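Local coordinates for protein orotidine 5'-phosphate decarboxylase (Pyrococcus horikoshii, PDB 2CZD) that probably catalyses the decarboxylation of orotidine 5'-monophosphate to UMP, the last step of de novo UMP biosynthesis, as a homodimeric TIM barrel, at residues B[38-41]-B[42-45]; B[68-71]-B[72-76]. All coordinates share one frame; numbering follows the deposited sequence.

Both contacts are local and lie in series along the chain. Neither nests in the other. Interaction 1 comes first. It closes the short turn at 39-40 between helix 32-38 and helix 41-50, then runs into the first turn of the second helix. The chain then passes through strand 53-60 and enters helix 64-76. Interaction 2 covers all but the first turn of that helix, through to its C-terminal end, within the beta-alpha-beta unit that leads on to strand 81-85. The two centres are about 13 Å apart. I43 packs on V74, V40 packs on K73, and R44 reaches G76, so helices 41-50 and 64-76 are joined on the outside of the barrel.

Interaction 1 (B[38-41]-B[42-45]); sequences SGVD and IIRR
I42 overlaps S38 across the turn, the two CB atoms 3.8 Å apart. CG1 and CD1 of I42 continue alongside the S38 CB. CG2 of I42 turns instead to the backbone, 3.2 Å from the O of G39. It gets there because CG1 is anti to the backbone N (chi1 -175°), which puts CG2 between N and the carbonyl carbon. CD1 of I42 also lies over one face of the R45 guanidinium, offset toward its rim. Two backbone hydrogen bonds hold the turn, and a third opens the helix. I42 N reaches G39 O at 3.1 Å, and I43 N reaches V40 O at 2.9 Å. Both bonds run from i to i+3, as in a tight or 3-10 turn, and both donors stand well above the plane of the carbonyl they use. R45 N then bonds to D41 O at 2.9 Å, much closer to the carbonyl plane, and this is the first i to i+4 bond of the new helix among these residues. The aliphatic start of R45 covers the same oxygen, with CG 3.2 Å from D41 O. G39 is the first residue past helix 32-38, and its positive phi (89°) turns the chain. On the buried side V40 and I43 meet at an angle, V40 CG2 lying 4.0 Å from I43 CD1. The charged end of R45 forms a salt bridge with E12 of helix 11-21. The turn thus joins two consecutive helices after strand 27-31 of the TIM barrel. V40 and I43 face helix 64-76 and the loop after it, touching K73, V74 and A77, while I42 packs back on S38 and R45 reaches helix 11-21.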
# COMPACT_ATOMS: atom_id res chain seq x y z
N SER B 38 2.91 3.13 16.15
CA SER B 38 2.36 2.53 17.36
C SER B 38 2.16 1.02 17.34
O SER B 38 1.80 0.43 18.37
CB SER B 38 1.02 3.18 17.70
OG SER B 38 1.18 4.57 17.95
N GLY B 39 2.41 0.37 16.20
CA GLY B 39 2.18 -1.06 16.10
C GLY B 39 0.74 -1.28 15.66
O GLY B 39 -0.14 -0.44 15.91
N VAL B 40 0.47 -2.40 14.98
CA VAL B 40 -0.88 -2.69 14.53
C VAL B 40 -1.85 -2.81 15.72
O VAL B 40 -3.06 -2.60 15.58
CB VAL B 40 -0.91 -3.99 13.66
CG1 VAL B 40 -0.58 -5.20 14.52
CG2 VAL B 40 -2.27 -4.13 12.98
N ASP B 41 -1.32 -3.11 16.91
CA ASP B 41 -2.19 -3.22 18.08
C ASP B 41 -2.87 -1.90 18.47
O ASP B 41 -3.76 -1.90 19.34
CB ASP B 41 -1.42 -3.76 19.30
CG ASP B 41 -1.22 -5.26 19.24
OD1 ASP B 41 -2.17 -5.98 18.87
OD2 ASP B 41 -0.11 -5.74 19.57
N ILE B 42 -2.46 -0.79 17.86
CA ILE B 42 -3.11 0.49 18.16
C ILE B 42 -4.57 0.32 17.72
O ILE B 42 -5.48 0.95 18.26
CB ILE B 42 -2.45 1.68 17.38
CG1 ILE B 42 -3.08 3.02 17.80
CG2 ILE B 42 -2.66 1.54 15.87
CD1 ILE B 42 -2.83 3.39 19.24
N ILE B 43 -4.79 -0.53 16.73
CA ILE B 43 -6.15 -0.75 16.27
C ILE B 43 -6.99 -1.45 17.35
O ILE B 43 -8.13 -1.07 17.59
CB ILE B 43 -6.17 -1.60 14.98
CG1 ILE B 43 -5.60 -0.78 13.82
CG2 ILE B 43 -7.58 -2.01 14.63
CD1 ILE B 43 -5.33 -1.60 12.57
N ARG B 44 -6.41 -2.45 18.02
CA ARG B 44 -7.16 -3.15 19.05
C ARG B 44 -7.34 -2.25 20.25
O ARG B 44 -8.40 -2.26 20.89
CB ARG B 44 -6.46 -4.45 19.48
CG ARG B 44 -7.20 -5.21 20.60
CD ARG B 44 -8.60 -5.72 20.19
NE ARG B 44 -8.56 -6.80 19.19
CZ ARG B 44 -9.61 -7.21 18.48
NH1 ARG B 44 -10.79 -6.64 18.66
NH2 ARG B 44 -9.47 -8.18 17.59
N ARG B 45 -6.32 -1.45 20.57
CA ARG B 45 -6.42 -0.54 21.70
C ARG B 45 -7.58 0.42 21.45
O ARG B 45 -8.42 0.65 22.33
CB ARG B 45 -5.13 0.26 21.89
CG ARG B 45 -3.90 -0.58 22.20
CD ARG B 45 -2.65 0.29 22.14
NE ARG B 45 -2.77 1.44 23.02
CZ ARG B 45 -1.88 2.42 23.13
NH1 ARG B 45 -0.77 2.39 22.40
NH2 ARG B 45 -2.09 3.41 23.98

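Interaction 2 (B[68-71]-B[72-76]); sequences RLIA and RKVFG
A71 meets F75 one turn on, with its CB 3.9 Å from CD2 of the ring. The same turn is tied through the backbone, where F75 N donates to A71 O at 2.8 Å. The phenyl group stays close to that carbonyl. Its first torsion (chi1 -78°) sets the ring beside the backbone N of F75, and its rotation about chi2 (-56°) puts CD2 3.2 Å from A71 O. Three more i to i+4 bonds run in sequence. R72 N donates to R68 O at 2.8 Å. K73 N donates to L69 O, a longer bond of 3.2 Å. V74 N donates to I70 O at 3.0 Å. The carbonyl oxygens of R68, L69, I70 and A71 are therefore all satisfied within the helix, and G76 N continues the series to R72 O. G76 O, at the helix end, accepts a weak hydrogen bond from R44 NH2. Of the side chains, R68 NH1 makes a weak hydrogen bond to N65, a substrate-binding residue.

On the buried flank I70 and V74 lie side by side, their CG2 atoms 4.2 Å apart, and pack on L58 of strand 53-60. A71 and F75 pack on V96 of helix 90-97. L69, I70 and K73 touch, in that order, Y9, W32 and L36 of the second subunit. With the carbonyls of R68 to R72 paired along the helix, its flanks can make apolar contacts to the barrel strand, the next helix and the dimer partner.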
# COMPACT_ATOMS: atom_id res chain seq x y z
N ARG B 68 -4.16 -10.57 1.20
CA ARG B 68 -4.86 -11.45 2.16
C ARG B 68 -4.14 -11.49 3.51
O ARG B 68 -4.77 -11.37 4.56
CB ARG B 68 -4.96 -12.86 1.59
CG ARG B 68 -5.50 -13.91 2.56
CD ARG B 68 -5.47 -15.27 1.88
NE ARG B 68 -6.42 -15.31 0.77
CZ ARG B 68 -6.07 -15.44 -0.51
NH1 ARG B 68 -4.79 -15.56 -0.85
NH2 ARG B 68 -7.01 -15.43 -1.45
N LEU B 69 -2.83 -11.68 3.49
CA LEU B 69 -2.06 -11.72 4.73
C LEU B 69 -2.17 -10.40 5.51
O LEU B 69 -2.31 -10.40 6.74
CB LEU B 69 -0.60 -12.01 4.43
CG LEU B 69 -0.28 -13.41 3.91
CD1 LEU B 69 1.15 -13.44 3.46
CD2 LEU B 69 -0.53 -14.44 5.02
N ILE B 70 -2.09 -9.28 4.80
CA ILE B 70 -2.20 -8.00 5.47
C ILE B 70 -3.61 -7.84 6.07
O ILE B 70 -3.76 -7.40 7.21
CB ILE B 70 -1.93 -6.85 4.48
CG1 ILE B 70 -0.47 -6.91 4.00
CG2 ILE B 70 -2.24 -5.51 5.14
CD1 ILE B 70 -0.20 -5.95 2.84
N ALA B 71 -4.63 -8.19 5.29
CA ALA B 71 -6.02 -8.08 5.74
C ALA B 71 -6.28 -8.96 6.97
O ALA B 71 -6.94 -8.54 7.93
CB ALA B 71 -6.96 -8.49 4.61
N ARG B 72 -5.76 -10.18 6.94
CA ARG B 72 -5.93 -11.09 8.05
C ARG B 72 -5.40 -10.47 9.34
O ARG B 72 -6.08 -10.52 10.36
CB ARG B 72 -5.21 -12.41 7.76
CG ARG B 72 -5.38 -13.49 8.81
CD ARG B 72 -4.99 -14.84 8.21
NE ARG B 72 -4.33 -15.71 9.17
CZ ARG B 72 -4.93 -16.32 10.18
NH1 ARG B 72 -6.24 -16.16 10.37
NH2 ARG B 72 -4.23 -17.09 11.01
N LYS B 73 -4.20 -9.89 9.29
CA LYS B 73 -3.61 -9.26 10.47
C LYS B 73 -4.37 -8.01 10.94
O LYS B 73 -4.61 -7.82 12.13
CB LYS B 73 -2.16 -8.86 10.14
CG LYS B 73 -1.37 -8.31 11.30
CD LYS B 73 -0.95 -9.44 12.24
CE LYS B 73 0.01 -8.94 13.32
NZ LYS B 73 0.35 -10.08 14.24
N VAL B 74 -4.75 -7.16 9.99
CA VAL B 74 -5.44 -5.91 10.31
C VAL B 74 -6.90 -6.11 10.75
O VAL B 74 -7.32 -5.50 11.74
CB VAL B 74 -5.32 -4.95 9.10
CG1 VAL B 74 -6.08 -3.67 9.33
CG2 VAL B 74 -3.84 -4.61 8.89
N PHE B 75 -7.67 -6.95 10.06
CA PHE B 75 -9.04 -7.22 10.52
C PHE B 75 -8.89 -7.95 11.86
O PHE B 75 -9.69 -7.75 12.78
CB PHE B 75 -9.79 -8.13 9.55
CG PHE B 75 -10.29 -7.43 8.30
CD1 PHE B 75 -11.12 -6.30 8.40
CD2 PHE B 75 -10.00 -7.92 7.04
CE1 PHE B 75 -11.65 -5.70 7.24
CE2 PHE B 75 -10.51 -7.33 5.90
CZ PHE B 75 -11.34 -6.21 5.99
N GLY B 76 -7.85 -8.77 11.95
CA GLY B 76 -7.57 -9.52 13.17
C GLY B 76 -7.34 -8.64 14.39
O GLY B 76 -7.71 -8.99 15.52